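Local structure of glucose-6-phosphate 1-dehydrogenase (Kluyveromyces lactis, 7E6I) at residues Gly31-Gly36 / Asn78-Met83; Glu35-Pro40 / Leu418-Leu423; Ile238-Gln243 / Ala337-Asn342; Val314-Ile319 / Arg466-Leu471. The protein catalyses the NADP+-dependent oxidation of D-glucose 6-phosphate to 6-phospho-D-glucono-1,5-lactone, the first step of the oxidative pentose phosphate pathway, probably its rate-limiting one. All coordinates share one frame; numbering follows the deposited sequence.

Overall arrangement
The four contacts fall into two pairs on opposite sides of the chain's centre. Interactions 1 and 2 share Glu-35 and Gly-36 and lie with centres about 10 Å apart; interaction 1 stays within the NAD-binding domain, whereas interaction 2 joins that domain to helix 414-423 of the C-terminal domain. Interactions 3 and 4 have centres about 9 Å apart and meet through the neighbouring strands 333-338 and 316-321 of the large mixed sheet. Between interactions 1 and 3 the centres are about 35 Å apart. Along the chain, both segments of interaction 3 fall between those of interaction 2, and the segments of 3 and 4 alternate. At interaction 3, C-terminal-domain residues bind glucose 6-phosphate.

Interaction 1: Gly31-Gly36 / Asn78-Met83; sequences GLYREG and NEFLSM
Tyr-33 is the centre of the apolar packing, its ring reaching from helix 19-34 to helix 74-83, where Phe-80 and Met-83 receive it. With CG anti to the backbone N (chi1 177°), Tyr-33 directs its ring at the second helix. It slides past Phe-80 in the opposite sense, so that Tyr-33 CD2 comes to 4.0 Å from Phe-80 CB while Tyr-33 CB lies the same distance from Phe-80 CD1. Phe-80 also meets the ring of Phe-30.

The sulfur of Met-83 makes a Met-aromatic contact: SD is 4.2 Å from the centroid of the Tyr-33 ring, 32° off its normal, an oblique approach in which CE1 is the nearest ring atom. Both helices belong to the Rossmann-type NAD-binding region, and the first ends at Arg-34 in a Schellman motif, with Gly-36 at positive phi as its C-prime residue and Gly-36 N bonded to Tyr-33 O at 2.8 Å.

At the margin stands the polar Glu-79. It crosses the tyrosine at about a right angle, its carboxylate plane 84° from the ring, and Tyr-33 OH lies 3.2 Å from Glu-79 OE2.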
loop_
_atom_site.group_PDB
_atom_site.type_symbol
_atom_site.label_atom_id
_atom_site.label_comp_id
_atom_site.label_asym_id
_atom_site.label_seq_id
_atom_site.Cartn_x
_atom_site.Cartn_y
_atom_site.Cartn_z
ATOM N N GLY A 31 12.517 14.273 -4.595
ATOM C CA GLY A 31 12.535 14.372 -3.145
ATOM C C GLY A 31 13.728 13.674 -2.531
ATOM O O GLY A 31 14.390 14.216 -1.647
ATOM N N LEU A 32 14.022 12.461 -2.995
ATOM C CA LEU A 32 15.223 11.771 -2.550
ATOM C C LEU A 32 16.468 12.594 -2.859
ATOM O O LEU A 32 17.385 12.681 -2.028
ATOM C CB LEU A 32 15.307 10.401 -3.216
ATOM C CG LEU A 32 14.499 9.262 -2.600
ATOM C CD1 LEU A 32 14.480 8.057 -3.537
ATOM C CD2 LEU A 32 15.089 8.878 -1.276
ATOM N N TYR A 33 16.515 13.216 -4.047
ATOM C CA TYR A 33 17.678 14.024 -4.415
ATOM C C TYR A 33 17.741 15.294 -3.576
ATOM O O TYR A 33 18.792 15.633 -3.013
ATOM C CB TYR A 33 17.644 14.366 -5.912
ATOM C CG TYR A 33 18.790 15.270 -6.332
ATOM C CD1 TYR A 33 20.048 14.742 -6.618
ATOM C CD2 TYR A 33 18.626 16.652 -6.419
ATOM C CE1 TYR A 33 21.109 15.566 -6.991
ATOM C CE2 TYR A 33 19.684 17.480 -6.784
ATOM C CZ TYR A 33 20.918 16.926 -7.070
ATOM O OH TYR A 33 21.972 17.730 -7.438
ATOM N N ARG A 34 16.607 15.991 -3.465
ATOM C CA ARG A 34 16.547 17.262 -2.754
ATOM C C ARG A 34 17.017 17.128 -1.312
ATOM O O ARG A 34 17.652 18.042 -0.775
ATOM C CB ARG A 34 15.118 17.787 -2.823
ATOM C CG ARG A 34 14.813 18.961 -1.951
ATOM C CD ARG A 34 13.309 19.108 -1.763
ATOM N NE ARG A 34 12.796 18.110 -0.829
ATOM C CZ ARG A 34 11.647 17.459 -0.971
ATOM N NH1 ARG A 34 10.860 17.686 -2.017
ATOM N NH2 ARG A 34 11.287 16.570 -0.060
ATOM N N GLU A 35 16.743 15.995 -0.677
ATOM C CA GLU A 35 17.152 15.770 0.697
ATOM C C GLU A 35 18.467 15.009 0.793
ATOM O O GLU A 35 18.845 14.568 1.881
ATOM C CB GLU A 35 16.040 15.045 1.448
ATOM C CG GLU A 35 14.676 15.710 1.275
ATOM C CD GLU A 35 14.491 16.925 2.176
ATOM O OE1 GLU A 35 13.456 17.615 2.038
ATOM O OE2 GLU A 35 15.375 17.179 3.029
ATOM N N GLY A 36 19.179 14.852 -0.314
ATOM C CA GLY A 36 20.516 14.307 -0.231
ATOM C C GLY A 36 20.598 12.805 -0.188
ATOM O O GLY A 36 21.608 12.266 0.266
ATOM N N ASN A 78 16.696 22.506 -10.721
ATOM C CA ASN A 78 17.391 22.526 -12.004
ATOM C C ASN A 78 18.527 21.517 -12.027
ATOM O O ASN A 78 18.782 20.886 -13.059
ATOM C CB ASN A 78 17.910 23.929 -12.302
ATOM C CG ASN A 78 16.819 24.972 -12.236
ATOM O OD1 ASN A 78 15.740 24.807 -12.812
ATOM N ND2 ASN A 78 17.091 26.059 -11.526
ATOM N N GLU A 79 19.221 21.355 -10.899
ATOM C CA GLU A 79 20.220 20.298 -10.777
ATOM C C GLU A 79 19.627 18.947 -11.155
ATOM O O GLU A 79 20.174 18.221 -11.994
ATOM C CB GLU A 79 20.743 20.254 -9.347
ATOM C CG GLU A 79 22.034 20.964 -9.107
ATOM C CD GLU A 79 22.398 20.950 -7.643
ATOM O OE1 GLU A 79 21.529 21.308 -6.820
ATOM O OE2 GLU A 79 23.540 20.563 -7.315
ATOM N N PHE A 80 18.487 18.609 -10.545
ATOM C CA PHE A 80 17.854 17.313 -10.767
ATOM C C PHE A 80 17.436 17.138 -12.226
ATOM O O PHE A 80 17.724 16.107 -12.847
ATOM C CB PHE A 80 16.651 17.175 -9.837
ATOM C CG PHE A 80 15.838 15.944 -10.073
ATOM C CD1 PHE A 80 16.312 14.700 -9.684
ATOM C CD2 PHE A 80 14.599 16.024 -10.689
ATOM C CE1 PHE A 80 15.567 13.564 -9.901
ATOM C CE2 PHE A 80 13.848 14.885 -10.906
ATOM C CZ PHE A 80 14.331 13.655 -10.513
ATOM N N LEU A 81 16.737 18.135 -12.785
ATOM C CA LEU A 81 16.279 18.042 -14.168
ATOM C C LEU A 81 17.439 17.780 -15.117
ATOM O O LEU A 81 17.298 17.044 -16.099
ATOM C CB LEU A 81 15.535 19.320 -14.561
ATOM C CG LEU A 81 14.226 19.564 -13.802
ATOM C CD1 LEU A 81 13.369 20.631 -14.467
ATOM C CD2 LEU A 81 13.449 18.273 -13.701
ATOM N N SER A 82 18.607 18.346 -14.820
ATOM C CA SER A 82 19.773 18.132 -15.666
ATOM C C SER A 82 20.266 16.689 -15.638
ATOM O O SER A 82 20.996 16.285 -16.545
ATOM C CB SER A 82 20.902 19.072 -15.248
ATOM O OG SER A 82 21.833 18.396 -14.424
ATOM N N MET A 83 19.900 15.906 -14.624
ATOM C CA MET A 83 20.236 14.485 -14.602
ATOM C C MET A 83 19.240 13.629 -15.369
ATOM O O MET A 83 19.501 12.441 -15.586
ATOM C CB MET A 83 20.329 13.989 -13.158
ATOM C CG MET A 83 20.715 15.075 -12.186
ATOM S SD MET A 83 20.697 14.536 -10.461
ATOM C CE MET A 83 21.646 13.031 -10.543
#

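Interaction 2: Glu35-Pro40 / Leu418-Leu423; sequences EGYLNP and LIRDAL
Two side-chain pairs make this contact: Tyr-37 with Arg-420, and Leu-38 with Leu-423. The guanidinium of Arg-420 presents one face to Tyr-37, whose CD1 lies 3.7 Å from Arg-420 NH1 and is offset toward the rim of the group. Relative to the tyrosine ring the approach is oblique, and the two planes are 40° apart, so this is not a parallel stack. Arg-420 reaches the tyrosine by a bend at chi2 (76°), which turns the outer chain toward the loop.

Deeper in, the leucines meet methyl to methyl at about a right angle, with Leu-38 CD1 3.9 Å from Leu-423 CD1. Both are buried, whereas the tyrosine is exposed. The contact has no hydrogen bond between the segments and rests on packing.

Around this first shell, Leu-32 of helix 19-34 touches both Tyr-37 and Arg-420, and Tyr-33 lies against Leu-38. Leu-423 also touches Leu-119 of strand 117-122. Asn-39 fixes the loop further along, hydrogen-bonded through ND2 to Asp-6 and through OD1 to Thr-41 N.

The backbone turns into this position at Gly-36, where the Schellman motif bonds Tyr-37 N to Leu-32 O. Helix 414-423, from the C-terminal domain, thus packs on the loop joining helix 19-34 to strand 43-48, a helix-to-strand connection of the parallel Rossmann-type sheet.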
loop_
_atom_site.group_PDB
_atom_site.type_symbol
_atom_site.label_atom_id
_atom_site.label_comp_id
_atom_site.label_asym_id
_atom_site.label_seq_id
_atom_site.Cartn_x
_atom_site.Cartn_y
_atom_site.Cartn_z
ATOM N N GLU A 35 16.743 15.995 -0.677
ATOM C CA GLU A 35 17.152 15.770 0.697
ATOM C C GLU A 35 18.467 15.009 0.793
ATOM O O GLU A 35 18.845 14.568 1.881
ATOM C CB GLU A 35 16.040 15.045 1.448
ATOM C CG GLU A 35 14.676 15.710 1.275
ATOM C CD GLU A 35 14.491 16.925 2.176
ATOM O OE1 GLU A 35 13.456 17.615 2.038
ATOM O OE2 GLU A 35 15.375 17.179 3.029
ATOM N N GLY A 36 19.179 14.852 -0.314
ATOM C CA GLY A 36 20.516 14.307 -0.231
ATOM C C GLY A 36 20.598 12.805 -0.188
ATOM O O GLY A 36 21.608 12.266 0.266
ATOM N N TYR A 37 19.577 12.102 -0.673
ATOM C CA TYR A 37 19.581 10.646 -0.660
ATOM C C TYR A 37 19.613 10.046 -2.056
ATOM O O TYR A 37 19.436 8.831 -2.200
ATOM C CB TYR A 37 18.373 10.127 0.114
ATOM C CG TYR A 37 18.511 10.368 1.591
ATOM C CD1 TYR A 37 19.249 9.496 2.384
ATOM C CD2 TYR A 37 17.921 11.474 2.194
ATOM C CE1 TYR A 37 19.384 9.708 3.739
ATOM C CE2 TYR A 37 18.055 11.701 3.548
ATOM C CZ TYR A 37 18.789 10.816 4.320
ATOM O OH TYR A 37 18.933 11.032 5.675
ATOM N N LEU A 38 19.833 10.863 -3.087
ATOM C CA LEU A 38 20.066 10.384 -4.445
ATOM C C LEU A 38 21.416 10.910 -4.909
ATOM O O LEU A 38 21.622 12.130 -4.977
ATOM C CB LEU A 38 18.948 10.820 -5.402
ATOM C CG LEU A 38 18.914 10.067 -6.738
ATOM C CD1 LEU A 38 18.756 8.569 -6.543
ATOM C CD2 LEU A 38 17.803 10.606 -7.609
ATOM N N ASN A 39 22.327 9.992 -5.219
ATOM C CA ASN A 39 23.678 10.369 -5.605
ATOM C C ASN A 39 23.648 11.215 -6.877
ATOM O O ASN A 39 22.921 10.886 -7.824
ATOM C CB ASN A 39 24.520 9.113 -5.819
ATOM C CG ASN A 39 25.983 9.411 -6.023
ATOM O OD1 ASN A 39 26.355 10.209 -6.878
ATOM N ND2 ASN A 39 26.829 8.749 -5.250
ATOM N N PRO A 40 24.426 12.304 -6.938
ATOM C CA PRO A 40 24.389 13.178 -8.124
ATOM C C PRO A 40 24.942 12.540 -9.384
ATOM O O PRO A 40 24.691 13.067 -10.473
ATOM C CB PRO A 40 25.239 14.384 -7.700
ATOM C CG PRO A 40 25.246 14.341 -6.200
ATOM C CD PRO A 40 25.251 12.880 -5.866
ATOM N N LEU A 418 10.090 4.010 -0.816
ATOM C CA LEU A 418 10.133 2.707 -1.465
ATOM C C LEU A 418 11.247 2.637 -2.501
ATOM O O LEU A 418 11.937 1.615 -2.608
ATOM C CB LEU A 418 8.778 2.399 -2.097
ATOM C CG LEU A 418 7.735 1.898 -1.097
ATOM C CD1 LEU A 418 6.360 1.786 -1.736
ATOM C CD2 LEU A 418 8.169 0.574 -0.499
ATOM N N ILE A 419 11.433 3.701 -3.282
ATOM C CA ILE A 419 12.519 3.715 -4.257
ATOM C C ILE A 419 13.863 3.638 -3.546
ATOM O O ILE A 419 14.755 2.871 -3.941
ATOM C CB ILE A 419 12.418 4.966 -5.150
ATOM C CG1 ILE A 419 11.267 4.814 -6.142
ATOM C CG2 ILE A 419 13.726 5.206 -5.888
ATOM C CD1 ILE A 419 10.939 6.080 -6.890
ATOM N N ARG A 420 14.025 4.432 -2.484
ATOM C CA ARG A 420 15.194 4.303 -1.624
ATOM C C ARG A 420 15.456 2.849 -1.249
ATOM O O ARG A 420 16.568 2.336 -1.442
ATOM C CB ARG A 420 15.008 5.144 -0.368
ATOM C CG ARG A 420 16.204 5.074 0.559
ATOM C CD ARG A 420 17.304 5.926 0.000
ATOM N NE ARG A 420 18.653 5.568 0.443
ATOM C CZ ARG A 420 19.087 5.611 1.701
ATOM N NH1 ARG A 420 18.280 5.982 2.695
ATOM N NH2 ARG A 420 20.342 5.275 1.961
ATOM N N ASP A 421 14.430 2.164 -0.719
ATOM C CA ASP A 421 14.611 0.784 -0.270
ATOM C C ASP A 421 15.062 -0.116 -1.412
ATOM O O ASP A 421 15.893 -1.020 -1.219
ATOM C CB ASP A 421 13.316 0.247 0.331
ATOM C CG ASP A 421 13.027 0.811 1.703
ATOM O OD1 ASP A 421 13.830 1.640 2.192
ATOM O OD2 ASP A 421 11.986 0.426 2.291
ATOM N N ALA A 422 14.502 0.102 -2.607
ATOM C CA ALA A 422 14.924 -0.648 -3.785
ATOM C C ALA A 422 16.392 -0.376 -4.108
ATOM O O ALA A 422 17.166 -1.306 -4.371
ATOM C CB ALA A 422 14.023 -0.297 -4.968
ATOM N N LEU A 423 16.797 0.902 -4.085
ATOM C CA LEU A 423 18.195 1.229 -4.347
ATOM C C LEU A 423 19.103 0.492 -3.373
ATOM O O LEU A 423 20.158 -0.019 -3.762
ATOM C CB LEU A 423 18.416 2.745 -4.277
ATOM C CG LEU A 423 17.743 3.569 -5.385
ATOM C CD1 LEU A 423 17.873 5.064 -5.165
ATOM C CD2 LEU A 423 18.319 3.207 -6.726
#

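Interaction 3: Ile238-Gln243 / Ala337-Asn342; sequences IRDVMQ and AGKALN. With BG6 (6-O-phosphono-beta-D-glucopyranose), chain B.
Asp-240 and Lys-339 converge on one sugar hydroxyl of the bound glucose 6-phosphate, and the aspartate bonds are remarkably short. Asp-240 OD1 accepts from the sugar O2 at 2.4 Å and Asp-240 OD2 from the sugar O3 at 2.3 Å, lengths so small that their exact values are doubtful. The two carboxylate oxygens thus take neighbouring hydroxyls. Lys-339 NZ donates to the same O3 at 2.9 Å, which makes that hydroxyl both donor and acceptor. Between protein groups the link is looser: the salt bridge from Asp-240 OD2 to Lys-339 NZ is long, 3.8 Å. A stronger partner of Lys-339 NZ is Glu-221, which also hydrogen-bonds the sugar; its OE1 forms a salt bridge that would be expected to help hold the ammonium in place.

The segments are part of the C-terminal region, where helix 236-254 lies against the large mixed sheet; here the helix has a wider, pi-type turn at 238-243, with Gln-243 N bonded to Ile-238 O at 2.8 Å. His-245, the probable proton acceptor, lies two residues beyond Gln-243 on the same helix and is bonded to the sugar as well.

Away from the sugar, the packing is apolar and buried. The methyl of Ala-337, on strand 333-338, sits against two helix side chains, with CB 3.7 Å from Val-241 CG2 and 3.7 Å from Met-242 CG. Val-241 splits its branches between two tasks: CG2 faces the strand, while CG1 comes within 4.0 Å of the sugar C2. Met-242 also touches Ala-317 and Ile-319 on the adjoining strand.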
loop_
_atom_site.group_PDB
_atom_site.type_symbol
_atom_site.label_atom_id
_atom_site.label_comp_id
_atom_site.label_asym_id
_atom_site.label_seq_id
_atom_site.Cartn_x
_atom_site.Cartn_y
_atom_site.Cartn_z
ATOM N N ILE A 238 -13.254 -4.105 -2.781
ATOM C CA ILE A 238 -12.494 -5.195 -2.200
ATOM C C ILE A 238 -11.192 -5.379 -2.959
ATOM O O ILE A 238 -10.110 -5.391 -2.365
ATOM C CB ILE A 238 -13.339 -6.478 -2.169
ATOM C CG1 ILE A 238 -14.588 -6.223 -1.325
ATOM C CG2 ILE A 238 -12.537 -7.625 -1.596
ATOM C CD1 ILE A 238 -15.575 -7.326 -1.349
ATOM N N ARG A 239 -11.273 -5.481 -4.281
ATOM C CA ARG A 239 -10.066 -5.539 -5.098
ATOM C C ARG A 239 -9.260 -4.261 -4.999
ATOM O O ARG A 239 -8.030 -4.296 -5.095
ATOM C CB ARG A 239 -10.428 -5.765 -6.565
ATOM C CG ARG A 239 -10.490 -7.189 -6.994
ATOM C CD ARG A 239 -10.401 -7.291 -8.499
ATOM N NE ARG A 239 -10.941 -8.569 -8.930
ATOM C CZ ARG A 239 -12.235 -8.799 -9.102
ATOM N NH1 ARG A 239 -13.110 -7.821 -8.888
ATOM N NH2 ARG A 239 -12.654 -9.995 -9.499
ATOM N N ASP A 240 -9.929 -3.119 -4.856
ATOM C CA ASP A 240 -9.221 -1.852 -4.987
ATOM C C ASP A 240 -8.241 -1.633 -3.839
ATOM O O ASP A 240 -7.117 -1.183 -4.069
ATOM C CB ASP A 240 -10.207 -0.686 -5.082
ATOM C CG ASP A 240 -9.533 0.598 -5.589
ATOM O OD1 ASP A 240 -8.626 0.511 -6.457
ATOM O OD2 ASP A 240 -9.898 1.693 -5.116
ATOM N N VAL A 241 -8.647 -1.924 -2.596
ATOM C CA VAL A 241 -7.819 -1.575 -1.439
ATOM C C VAL A 241 -7.778 -2.669 -0.377
ATOM O O VAL A 241 -6.883 -2.673 0.470
ATOM C CB VAL A 241 -8.286 -0.260 -0.789
ATOM C CG1 VAL A 241 -8.296 0.887 -1.818
ATOM C CG2 VAL A 241 -9.650 -0.440 -0.106
ATOM N N MET A 242 -8.740 -3.585 -0.381
ATOM C CA MET A 242 -8.794 -4.550 0.715
ATOM C C MET A 242 -7.897 -5.761 0.462
ATOM O O MET A 242 -7.134 -6.155 1.351
ATOM C CB MET A 242 -10.239 -4.992 0.975
ATOM C CG MET A 242 -11.220 -3.819 1.068
ATOM S SD MET A 242 -12.905 -4.252 1.601
ATOM C CE MET A 242 -12.556 -5.068 3.165
ATOM N N GLN A 243 -7.978 -6.352 -0.737
ATOM C CA GLN A 243 -7.105 -7.467 -1.107
ATOM C C GLN A 243 -5.616 -7.096 -1.017
ATOM O O GLN A 243 -4.767 -7.979 -0.861
ATOM C CB GLN A 243 -7.458 -7.929 -2.529
ATOM C CG GLN A 243 -6.672 -9.136 -3.079
ATOM C CD GLN A 243 -5.314 -8.754 -3.672
ATOM O OE1 GLN A 243 -5.076 -7.600 -4.043
ATOM N NE2 GLN A 243 -4.407 -9.724 -3.728
ATOM N N ALA A 337 -13.861 -1.108 4.312
ATOM C CA ALA A 337 -13.413 -0.063 3.403
ATOM C C ALA A 337 -14.613 0.503 2.651
ATOM O O ALA A 337 -15.489 -0.255 2.218
ATOM C CB ALA A 337 -12.391 -0.599 2.401
ATOM N N GLY A 338 -14.642 1.829 2.490
ATOM C CA GLY A 338 -15.712 2.467 1.748
ATOM C C GLY A 338 -15.274 3.757 1.094
ATOM O O GLY A 338 -14.417 4.486 1.609
ATOM N N LYS A 339 -15.867 4.032 -0.062
ATOM C CA LYS A 339 -15.801 5.326 -0.714
ATOM C C LYS A 339 -17.105 6.066 -0.454
ATOM O O LYS A 339 -18.124 5.461 -0.114
ATOM C CB LYS A 339 -15.566 5.167 -2.220
ATOM C CG LYS A 339 -14.081 5.190 -2.623
ATOM C CD LYS A 339 -13.722 4.091 -3.622
ATOM C CE LYS A 339 -12.677 4.536 -4.642
ATOM N NZ LYS A 339 -11.381 4.985 -4.069
ATOM N N ALA A 340 -17.054 7.391 -0.592
ATOM C CA ALA A 340 -18.241 8.250 -0.479
ATOM C C ALA A 340 -18.857 8.177 0.916
ATOM O O ALA A 340 -20.079 8.146 1.081
ATOM C CB ALA A 340 -19.283 7.913 -1.555
ATOM N N LEU A 341 -18.007 8.132 1.928
ATOM C CA LEU A 341 -18.433 8.233 3.309
ATOM C C LEU A 341 -18.188 9.668 3.791
ATOM O O LEU A 341 -17.921 10.571 2.985
ATOM C CB LEU A 341 -17.692 7.184 4.149
ATOM C CG LEU A 341 -17.812 5.740 3.648
ATOM C CD1 LEU A 341 -16.752 4.834 4.286
ATOM C CD2 LEU A 341 -19.216 5.187 3.896
ATOM N N ASN A 342 -18.224 9.874 5.106
ATOM C CA ASN A 342 -18.186 11.193 5.724
ATOM C C ASN A 342 -16.783 11.748 5.962
ATOM O O ASN A 342 -16.668 12.899 6.397
ATOM C CB ASN A 342 -18.894 11.138 7.072
ATOM C CG ASN A 342 -18.124 10.303 8.079
ATOM O OD1 ASN A 342 -17.881 9.117 7.860
ATOM N ND2 ASN A 342 -17.724 10.923 9.178
HETATM C C1 BG6 B . -5.306 3.009 -4.725
HETATM C C2 BG6 B . -6.790 2.795 -5.021
HETATM O O1 BG6 B . -4.580 1.845 -4.707
HETATM O O5 BG6 B . -5.163 3.635 -3.369
HETATM C C3 BG6 B . -7.557 4.067 -4.917
HETATM O O2 BG6 B . -6.986 2.222 -6.321
HETATM C C4 BG6 B . -7.420 4.670 -3.557
HETATM O O3 BG6 B . -8.971 3.823 -5.144
HETATM C C5 BG6 B . -5.945 4.881 -3.210
HETATM O O4 BG6 B . -8.137 5.910 -3.532
HETATM C C6 BG6 B . -5.728 5.324 -1.789
HETATM O O6 BG6 B . -4.333 5.469 -1.590
HETATM P P BG6 B . -3.815 6.636 -0.528
HETATM O O1P BG6 B . -4.601 6.296 0.724
HETATM O O2P BG6 B . -4.159 7.989 -1.091
HETATM O O3P BG6 B . -2.307 6.597 -0.286
#

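Interaction 4: Val314-Ile319 / Arg466-Leu471; sequences VTFAAI and RSPDGL
Phe-316 and Leu-471 both hold CG anti to the backbone N (chi1 173° and -156°), and these torsions bring the phenyl ring and the leucine branch together beside Pro-468. The proline stands steeply over the ring, its CG-CD edge lowered onto one face in a CH-pi contact: Pro-468 CG is 3.5 Å from the centroid of the Phe-316 ring, 11° off its normal and thus over the centre. Pro-468 CD lies 3.6 Å from Phe-316 CE2.

Leu-471 approaches the end of the same ring obliquely, with its CG 4.0 Å from Phe-316 CZ. Its CD2 branch turns to the strand instead and meets Ala-318 CB at 4.0 Å. Phe-316 and Ala-318 point to this side of the strand, whereas Ala-317 points away.

Pro-468 and Leu-471 are the first and last residues of a type II beta turn with Asp-469 and Gly-470 at its corners, closed by a weak bond from Leu-471 N to Pro-468 O (3.4 Å); Gly-470, at positive phi, is also the N-cap of helix 471-476. The loop also carries Arg-466, probably part of a second NADP+ site.

Tyr-461 of strand 459-462 touches both Phe-316 and Pro-468. Strand 316-321 runs between strands 285-291 and 333-338 in the mixed sheet, with a classic beta bulge where Thr-315 and Phe-316 face Gly-288, and its Ala-317 packs on helix 236-254.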
loop_
_atom_site.group_PDB
_atom_site.type_symbol
_atom_site.label_atom_id
_atom_site.label_comp_id
_atom_site.label_asym_id
_atom_site.label_seq_id
_atom_site.Cartn_x
_atom_site.Cartn_y
_atom_site.Cartn_z
ATOM N N VAL A 314 -19.689 -3.088 -5.652
ATOM C CA VAL A 314 -19.547 -2.807 -4.227
ATOM C C VAL A 314 -18.597 -1.627 -4.045
ATOM O O VAL A 314 -17.422 -1.707 -4.420
ATOM C CB VAL A 314 -19.030 -4.046 -3.480
ATOM C CG1 VAL A 314 -18.837 -3.736 -2.044
ATOM C CG2 VAL A 314 -20.000 -5.203 -3.623
ATOM N N THR A 315 -19.087 -0.541 -3.444
ATOM C CA THR A 315 -18.226 0.586 -3.090
ATOM C C THR A 315 -17.946 0.661 -1.590
ATOM O O THR A 315 -17.132 1.489 -1.157
ATOM C CB THR A 315 -18.836 1.910 -3.593
ATOM O OG1 THR A 315 -20.050 2.189 -2.888
ATOM C CG2 THR A 315 -19.154 1.821 -5.078
ATOM N N PHE A 316 -18.598 -0.182 -0.789
ATOM C CA PHE A 316 -18.297 -0.337 0.625
ATOM C C PHE A 316 -18.379 -1.811 0.955
ATOM O O PHE A 316 -19.366 -2.460 0.600
ATOM C CB PHE A 316 -19.280 0.431 1.522
ATOM C CG PHE A 316 -19.092 0.154 2.991
ATOM C CD1 PHE A 316 -19.561 -1.017 3.568
ATOM C CD2 PHE A 316 -18.431 1.058 3.789
ATOM C CE1 PHE A 316 -19.358 -1.278 4.887
ATOM C CE2 PHE A 316 -18.234 0.797 5.113
ATOM C CZ PHE A 316 -18.700 -0.379 5.664
ATOM N N ALA A 317 -17.395 -2.319 1.696
ATOM C CA ALA A 317 -17.427 -3.695 2.175
ATOM C C ALA A 317 -16.843 -3.787 3.575
ATOM O O ALA A 317 -15.804 -3.189 3.869
ATOM C CB ALA A 317 -16.651 -4.641 1.241
ATOM N N ALA A 318 -17.504 -4.564 4.428
ATOM C CA ALA A 318 -16.952 -5.003 5.700
ATOM C C ALA A 318 -16.891 -6.520 5.652
ATOM O O ALA A 318 -17.866 -7.160 5.247
ATOM C CB ALA A 318 -17.796 -4.512 6.878
ATOM N N ILE A 319 -15.739 -7.093 6.007
ATOM C CA ILE A 319 -15.513 -8.531 5.893
ATOM C C ILE A 319 -14.939 -9.048 7.201
ATOM O O ILE A 319 -14.005 -8.454 7.750
ATOM C CB ILE A 319 -14.557 -8.882 4.739
ATOM C CG1 ILE A 319 -15.045 -8.304 3.405
ATOM C CG2 ILE A 319 -14.371 -10.388 4.653
ATOM C CD1 ILE A 319 -13.956 -8.320 2.298
ATOM N N ARG A 466 -22.005 8.186 7.597
ATOM C CA ARG A 466 -20.964 7.653 8.465
ATOM C C ARG A 466 -20.671 6.205 8.124
ATOM O O ARG A 466 -19.507 5.810 7.983
ATOM C CB ARG A 466 -21.391 7.776 9.927
ATOM C CG ARG A 466 -20.259 8.064 10.899
ATOM C CD ARG A 466 -20.463 9.413 11.571
ATOM N NE ARG A 466 -19.284 9.858 12.314
ATOM C CZ ARG A 466 -19.192 11.040 12.926
ATOM N NH1 ARG A 466 -20.210 11.899 12.873
ATOM N NH2 ARG A 466 -18.081 11.368 13.581
ATOM N N SER A 467 -21.725 5.406 7.954
ATOM C CA SER A 467 -21.623 3.963 7.798
ATOM C C SER A 467 -22.907 3.451 7.182
ATOM O O SER A 467 -23.991 3.898 7.586
ATOM C CB SER A 467 -21.406 3.279 9.151
ATOM O OG SER A 467 -22.198 3.898 10.160
ATOM N N PRO A 468 -22.837 2.528 6.252
ATOM C CA PRO A 468 -24.061 1.866 5.772
ATOM C C PRO A 468 -24.848 1.238 6.909
ATOM O O PRO A 468 -24.291 0.990 7.985
ATOM C CB PRO A 468 -23.539 0.797 4.804
ATOM C CG PRO A 468 -22.145 1.215 4.474
ATOM C CD PRO A 468 -21.616 2.039 5.602
ATOM N N ASP A 469 -26.138 0.993 6.693
ATOM C CA ASP A 469 -26.943 0.315 7.698
ATOM C C ASP A 469 -26.365 -1.062 7.974
ATOM O O ASP A 469 -25.921 -1.766 7.059
ATOM C CB ASP A 469 -28.406 0.183 7.242
ATOM C CG ASP A 469 -29.117 1.532 7.124
ATOM O OD1 ASP A 469 -30.236 1.573 6.554
ATOM O OD2 ASP A 469 -28.559 2.548 7.606
ATOM N N GLY A 470 -26.376 -1.448 9.244
ATOM C CA GLY A 470 -25.927 -2.754 9.664
ATOM C C GLY A 470 -24.490 -2.818 10.142
ATOM O O GLY A 470 -24.094 -3.855 10.689
ATOM N N LEU A 471 -23.710 -1.742 9.966
ATOM C CA LEU A 471 -22.283 -1.771 10.283
ATOM C C LEU A 471 -22.050 -1.889 11.781
ATOM O O LEU A 471 -21.337 -2.788 12.242
ATOM C CB LEU A 471 -21.592 -0.517 9.736
ATOM C CG LEU A 471 -20.081 -0.559 9.454
ATOM C CD1 LEU A 471 -19.373 0.394 10.362
ATOM C CD2 LEU A 471 -19.468 -1.971 9.550
#